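Local atomic coordinates of 6b protein (Agrobacterium vitis, PDB entry 3AQ2), a protein that disturbs plant cell proliferation, has an ADP-ribosylation (toxin-like) fold, and probably acts on the host miRNA machinery. Residues A[27-30]-A[31-35]; A[107-110]-A[111-115]. One frame throughout, in Å; residues are numbered along the deposited sequence.

Contact 1: A[27-30]-A[31-35]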
ATOM      1  N   LEU A  27     -12.991   5.465   2.196  1.00 13.22           N
ATOM      2  CA  LEU A  27     -12.111   4.474   1.563  1.00 13.11           C
ATOM      3  C   LEU A  27     -12.896   3.608   0.579  1.00 14.13           C
ATOM      4  O   LEU A  27     -12.418   3.330  -0.518  1.00 13.95           O
ATOM      5  CB  LEU A  27     -11.403   3.624   2.611  1.00 12.57           C
ATOM      6  CG  LEU A  27     -10.290   4.334   3.380  1.00 11.12           C
ATOM      7  CD1 LEU A  27      -9.864   3.496   4.599  1.00 11.47           C
ATOM      8  CD2 LEU A  27      -9.080   4.564   2.468  1.00 10.80           C
ATOM      9  N   ARG A  28     -14.101   3.203   0.979  1.00 15.07           N
ATOM     10  CA  ARG A  28     -14.975   2.400   0.112  1.00 17.05           C
ATOM     11  C   ARG A  28     -15.253   3.135  -1.196  1.00 16.78           C
ATOM     12  O   ARG A  28     -15.125   2.550  -2.279  1.00 17.24           O
ATOM     13  CB  ARG A  28     -16.291   2.066   0.831  1.00 17.46           C
ATOM     14  CG  ARG A  28     -17.206   1.138   0.045  1.00 20.75           C
ATOM     15  CD  ARG A  28     -18.416   0.722   0.878  1.00 22.68           C
ATOM     16  NE  ARG A  28     -19.279  -0.200   0.134  1.00 31.00           N
ATOM     17  CZ  ARG A  28     -20.393  -0.759   0.610  1.00 34.45           C
ATOM     18  NH1 ARG A  28     -20.807  -0.507   1.850  1.00 36.30           N
ATOM     19  NH2 ARG A  28     -21.100  -1.579  -0.164  1.00 37.04           N
ATOM     20  N   GLN A  29     -15.601   4.413  -1.084  1.00 17.11           N
ATOM     21  CA  GLN A  29     -15.935   5.237  -2.244  1.00 18.15           C
ATOM     22  C   GLN A  29     -14.707   5.491  -3.112  1.00 17.20           C
ATOM     23  O   GLN A  29     -14.817   5.524  -4.340  1.00 17.72           O
ATOM     24  CB  GLN A  29     -16.550   6.572  -1.823  1.00 18.75           C
ATOM     25  CG  GLN A  29     -17.223   7.327  -2.978  1.00 21.36           C
ATOM     26  CD  GLN A  29     -18.333   6.516  -3.636  1.00 24.73           C
ATOM     27  OE1 GLN A  29     -19.190   5.960  -2.953  1.00 24.89           O
ATOM     28  NE2 GLN A  29     -18.319   6.446  -4.971  1.00 26.12           N
ATOM     29  N   ALA A  30     -13.552   5.692  -2.477  1.00 15.86           N
ATOM     30  CA  ALA A  30     -12.317   5.945  -3.228  1.00 15.60           C
ATOM     31  C   ALA A  30     -11.983   4.742  -4.101  1.00 15.66           C
ATOM     32  O   ALA A  30     -11.608   4.890  -5.272  1.00 16.36           O
ATOM     33  CB  ALA A  30     -11.166   6.260  -2.282  1.00 14.61           C
ATOM     34  N   ARG A  31     -12.132   3.552  -3.530  1.00 15.55           N
ATOM     35  CA  ARG A  31     -11.853   2.315  -4.248  1.00 16.36           C
ATOM     36  C   ARG A  31     -12.784   2.171  -5.447  1.00 16.93           C
ATOM     37  O   ARG A  31     -12.340   1.862  -6.562  1.00 16.66           O
ATOM     38  CB  ARG A  31     -12.018   1.108  -3.319  1.00 16.32           C
ATOM     39  CG  ARG A  31     -11.452  -0.156  -3.909  1.00 19.86           C
ATOM     40  CD  ARG A  31     -12.166  -1.395  -3.448  1.00 24.62           C
ATOM     41  NE  ARG A  31     -12.218  -2.351  -4.552  1.00 30.49           N
ATOM     42  CZ  ARG A  31     -13.227  -2.457  -5.414  1.00 33.29           C
ATOM     43  NH1 ARG A  31     -14.298  -1.684  -5.301  1.00 34.72           N
ATOM     44  NH2 ARG A  31     -13.164  -3.349  -6.396  1.00 34.78           N
ATOM     45  N   THR A  32     -14.072   2.402  -5.218  1.00 17.49           N
ATOM     46  CA  THR A  32     -15.063   2.316  -6.292  1.00 18.98           C
ATOM     47  C   THR A  32     -14.763   3.322  -7.412  1.00 18.99           C
ATOM     48  O   THR A  32     -14.849   2.966  -8.596  1.00 19.08           O
ATOM     49  CB  THR A  32     -16.502   2.515  -5.765  1.00 19.81           C
ATOM     50  OG1 THR A  32     -16.784   1.512  -4.780  1.00 21.38           O
ATOM     51  CG2 THR A  32     -17.518   2.401  -6.904  1.00 22.79           C
ATOM     52  N   ASP A  33     -14.418   4.558  -7.037  1.00 18.29           N
ATOM     53  CA  ASP A  33     -14.142   5.632  -8.015  1.00 19.48           C
ATOM     54  C   ASP A  33     -12.893   5.339  -8.838  1.00 18.84           C
ATOM     55  O   ASP A  33     -12.827   5.661 -10.032  1.00 18.70           O
ATOM     56  CB  ASP A  33     -13.965   6.986  -7.328  1.00 19.62           C
ATOM     57  CG  ASP A  33     -15.265   7.544  -6.755  1.00 21.32           C
ATOM     58  OD1 ASP A  33     -16.362   6.993  -7.023  1.00 22.46           O
ATOM     59  OD2 ASP A  33     -15.180   8.555  -6.034  1.00 23.66           O
ATOM     60  N   PHE A  34     -11.895   4.756  -8.179  1.00 17.99           N
ATOM     61  CA  PHE A  34     -10.656   4.326  -8.827  1.00 17.71           C
ATOM     62  C   PHE A  34     -10.943   3.250  -9.889  1.00 18.82           C
ATOM     63  O   PHE A  34     -10.551   3.389 -11.050  1.00 19.47           O
ATOM     64  CB  PHE A  34      -9.707   3.796  -7.746  1.00 16.97           C
ATOM     65  CG  PHE A  34      -8.319   3.495  -8.228  1.00 14.62           C
ATOM     66  CD1 PHE A  34      -7.313   4.446  -8.103  1.00 13.65           C
ATOM     67  CD2 PHE A  34      -7.998   2.253  -8.756  1.00 15.62           C
ATOM     68  CE1 PHE A  34      -6.014   4.168  -8.509  1.00 13.88           C
ATOM     69  CE2 PHE A  34      -6.698   1.962  -9.181  1.00 14.62           C
ATOM     70  CZ  PHE A  34      -5.698   2.930  -9.058  1.00 15.45           C
ATOM     71  N   ARG A  35     -11.655   2.195  -9.484  1.00 19.75           N
ATOM     72  CA  ARG A  35     -12.037   1.103 -10.379  1.00 21.01           C
ATOM     73  C   ARG A  35     -12.897   1.604 -11.539  1.00 22.15           C
ATOM     74  O   ARG A  35     -12.688   1.198 -12.690  1.00 22.78           O
ATOM     75  CB  ARG A  35     -12.765  -0.014  -9.603  1.00 21.26           C
ATOM     76  CG  ARG A  35     -13.584  -0.987 -10.484  1.00 24.37           C
ATOM     77  CD  ARG A  35     -12.719  -2.040 -11.189  1.00 28.36           C
ATOM     78  NE  ARG A  35     -13.209  -2.406 -12.522  1.00 34.00           N
ATOM     79  CZ  ARG A  35     -14.245  -3.206 -12.774  1.00 37.05           C
ATOM     80  NH1 ARG A  35     -14.950  -3.749 -11.784  1.00 39.02           N
ATOM     81  NH2 ARG A  35     -14.587  -3.460 -14.032  1.00 38.27           N
TER
HETATM   82  O   HOH W   1     -15.279  -0.392  -2.818  1.00 24.67           O

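Contact 2: A[107-110]-A[111-115]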
ATOM      1  N   GLU A 107       0.400  -1.238  18.644  1.00 11.40           N
ATOM      2  CA  GLU A 107       0.244  -2.676  18.416  1.00 11.62           C
ATOM      3  C   GLU A 107       0.617  -3.019  16.988  1.00 11.11           C
ATOM      4  O   GLU A 107       1.360  -3.975  16.739  1.00 11.52           O
ATOM      5  CB  GLU A 107      -1.195  -3.107  18.687  1.00 11.85           C
ATOM      6  CG  GLU A 107      -1.600  -2.912  20.139  1.00 13.10           C
ATOM      7  CD  GLU A 107      -3.091  -3.062  20.356  1.00 17.90           C
ATOM      8  OE1 GLU A 107      -3.883  -2.706  19.451  1.00 18.78           O
ATOM      9  OE2 GLU A 107      -3.470  -3.511  21.454  1.00 20.66           O
ATOM     10  N   MET A 108       0.122  -2.220  16.042  1.00 10.83           N
ATOM     11  CA  MET A 108       0.458  -2.443  14.633  1.00 11.18           C
ATOM     12  C   MET A 108       1.970  -2.374  14.416  1.00 10.69           C
ATOM     13  O   MET A 108       2.526  -3.171  13.665  1.00 10.54           O
ATOM     14  CB  MET A 108      -0.253  -1.432  13.741  1.00 11.30           C
ATOM     15  CG  MET A 108       0.075  -1.558  12.242  1.00 13.52           C
ATOM     16  SD  MET A 108      -0.229  -3.201  11.548  1.00 21.54           S
ATOM     17  CE  MET A 108      -1.971  -3.212  11.837  1.00 17.27           C
ATOM     18  N   ASN A 109       2.637  -1.446  15.096  1.00 10.47           N
ATOM     19  CA  ASN A 109       4.077  -1.338  14.934  1.00 10.32           C
ATOM     20  C   ASN A 109       4.792  -2.616  15.372  1.00 10.96           C
ATOM     21  O   ASN A 109       5.746  -3.039  14.725  1.00 11.48           O
ATOM     22  CB  ASN A 109       4.644  -0.149  15.697  1.00 10.71           C
ATOM     23  CG  ASN A 109       6.111   0.059  15.399  1.00 11.87           C
ATOM     24  OD1 ASN A 109       6.490   0.483  14.290  1.00 13.59           O
ATOM     25  ND2 ASN A 109       6.943  -0.267  16.358  1.00 12.69           N
ATOM     26  N   ALA A 110       4.311  -3.244  16.445  1.00 11.06           N
ATOM     27  CA  ALA A 110       4.894  -4.517  16.892  1.00 11.55           C
ATOM     28  C   ALA A 110       4.777  -5.612  15.821  1.00 11.95           C
ATOM     29  O   ALA A 110       5.732  -6.368  15.578  1.00 12.21           O
ATOM     30  CB  ALA A 110       4.261  -4.980  18.205  1.00 12.40           C
ATOM     31  N   ILE A 111       3.613  -5.688  15.183  1.00 11.58           N
ATOM     32  CA  ILE A 111       3.407  -6.681  14.132  1.00 11.84           C
ATOM     33  C   ILE A 111       4.260  -6.365  12.896  1.00 12.08           C
ATOM     34  O   ILE A 111       4.864  -7.273  12.291  1.00 12.62           O
ATOM     35  CB  ILE A 111       1.919  -6.808  13.782  1.00 11.11           C
ATOM     36  CG1 ILE A 111       1.142  -7.303  15.013  1.00 12.40           C
ATOM     37  CG2 ILE A 111       1.706  -7.775  12.601  1.00 12.81           C
ATOM     38  CD1 ILE A 111      -0.364  -7.420  14.783  1.00 15.19           C
ATOM     39  N   LEU A 112       4.323  -5.081  12.545  1.00 12.03           N
ATOM     40  CA  LEU A 112       5.136  -4.639  11.408  1.00 11.91           C
ATOM     41  C   LEU A 112       6.626  -4.934  11.585  1.00 12.57           C
ATOM     42  O   LEU A 112       7.310  -5.336  10.628  1.00 12.88           O
ATOM     43  CB  LEU A 112       4.923  -3.148  11.142  1.00 11.72           C
ATOM     44  CG  LEU A 112       3.567  -2.790  10.528  1.00 11.02           C
ATOM     45  CD1 LEU A 112       3.321  -1.299  10.664  1.00 11.85           C
ATOM     46  CD2 LEU A 112       3.470  -3.267   9.044  1.00 12.35           C
ATOM     47  N   GLN A 113       7.127  -4.751  12.807  1.00 12.97           N
ATOM     48  CA  GLN A 113       8.524  -5.062  13.103  1.00 14.31           C
ATOM     49  C   GLN A 113       8.832  -6.531  12.895  1.00 14.97           C
ATOM     50  O   GLN A 113       9.919  -6.872  12.431  1.00 15.94           O
ATOM     51  CB  GLN A 113       8.892  -4.680  14.528  1.00 14.38           C
ATOM     52  CG  GLN A 113       9.107  -3.201  14.715  1.00 15.29           C
ATOM     53  CD  GLN A 113       9.706  -2.879  16.068  1.00 19.08           C
ATOM     54  OE1 GLN A 113      10.374  -3.721  16.679  1.00 21.68           O
ATOM     55  NE2 GLN A 113       9.493  -1.655  16.536  1.00 17.90           N
ATOM     56  N   GLN A 114       7.884  -7.393  13.249  1.00 15.20           N
ATOM     57  CA  GLN A 114       8.079  -8.827  13.079  1.00 16.84           C
ATOM     58  C   GLN A 114       7.958  -9.239  11.604  1.00 16.30           C
ATOM     59  O   GLN A 114       8.529 -10.254  11.196  1.00 17.57           O
ATOM     60  CB  GLN A 114       7.104  -9.617  13.961  1.00 17.51           C
ATOM     61  CG  GLN A 114       7.564 -11.061  14.324  1.00 20.58           C
ATOM     62  CD  GLN A 114       8.943 -11.140  15.001  1.00 23.13           C
ATOM     63  OE1 GLN A 114       9.475 -10.142  15.501  1.00 25.26           O
ATOM     64  NE2 GLN A 114       9.527 -12.343  15.007  1.00 25.08           N
ATOM     65  N   SER A 115       7.245  -8.427  10.820  1.00 15.62           N
ATOM     66  CA  SER A 115       6.920  -8.731   9.425  1.00 14.97           C
ATOM     67  C   SER A 115       7.932  -8.205   8.409  1.00 14.80           C
ATOM     68  O   SER A 115       8.032  -8.733   7.296  1.00 15.02           O
ATOM     69  CB  SER A 115       5.542  -8.164   9.068  1.00 15.21           C
ATOM     70  OG  SER A 115       4.509  -8.736   9.852  1.00 15.51           O
TER

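Contact 1: A[27-30]-A[31-35]
Arg31 N, Thr32 N, Asp33 N and Phe34 N donate in turn to the carbonyls of Leu27, Arg28, Gln29 and Ala30, an unbroken i to i+4 ladder. Phe34 N lies 2.9 Å from Ala30 O. Thr32 N lies 3.1 Å from Arg28 O. Across this turn Gln29 NE2 donates to Asp33 OD1 at 2.9 Å, with an N-H...O angle of 150°. The acceptor lies close to the amide plane of Gln29, yet the amide reaches OD1 from above the carboxylate, the two planes being 55° apart. A bend at chi2 (59°) of Gln29 turns its amide along the helix toward Asp33. This is an i to i+4 side-chain hydrogen bond on the alpha-helix 20-38, and Arg12 holds the other oxygen, OD2, in a salt bridge, so the carboxylate is gripped at both ends. One helical turn also carries a water link: the water donates to Arg28 O at 3.0 Å and accepts from Arg31 NH1, while Arg31 NE binds Gln63 O. Leu27 and Phe34 are buried on a different side of the helix, Leu27 against Phe134 and Ala136 of strand 133-137 and Phe34 edge-to-face with Trp9.

Contact 2: A[107-110]-A[111-115]
Met108 packs on Leu112 one turn later in helix 105-115, and the pair belongs to the apolar side of that helix, which rests on Trp158 of strand 154-161. The closest approach is Met108 CG to Leu112 CD1 at 3.6 Å; Met108 SD lies 4.0 Å from Leu112 CG, so both the methylene and the sulfur border the leucine branch. Bends at chi2 (55°) and chi3 (63°) fold the methionine chain back on itself rather than letting it run straight out. Leu112 CG also sits 3.3 Å from Met108 O, the carbonyl that receives Leu112 N at 2.9 Å. The alpha-helical i to i+4 ladder continues around this pair: Ile111 N reaches Glu107 O at 3.2 Å and Gln113 N reaches Asn109 O at 2.9 Å, but Gln114 N to Ala110 O is weak, at 3.3 Å. Near the C-terminal end, Ser115 OG turns back to donate to Ile111 O at 2.9 Å, from 42° above the carbonyl plane, and Arg147 NH1 is a second partner of this hydroxyl. Ile111 joins the contact with Trp158 and also touches Arg147 and Asp149 of strand 143-151. Around the helix from there, the side chains of Asn109 and Gln113 lie close together, and Gln113 NE2 makes a weak hydrogen bond to Tyr124 O.

From the N terminus, contact 1 comes first, within helix 20-38; contact 2 follows in helix 105-115, after several strands and helix 72-81. Each joins adjoining segments of one helix, so neither closes a long loop, and the two are in series, neither nesting nor crossing. The centres of contact 1 and contact 2 lie about 27 Å apart, on opposite sides of the chain's centre. The nearest atoms of contact 1 and contact 2 remain about 13 Å apart. Outside partners reveal what each helix joins: 27-35 reaches Arg12, the 61-63 region and strand 133-137 of the mixed sheet, whereas 107-115 meets strands 143-151 and 154-161 and the loop residues Tyr124 and Asn131.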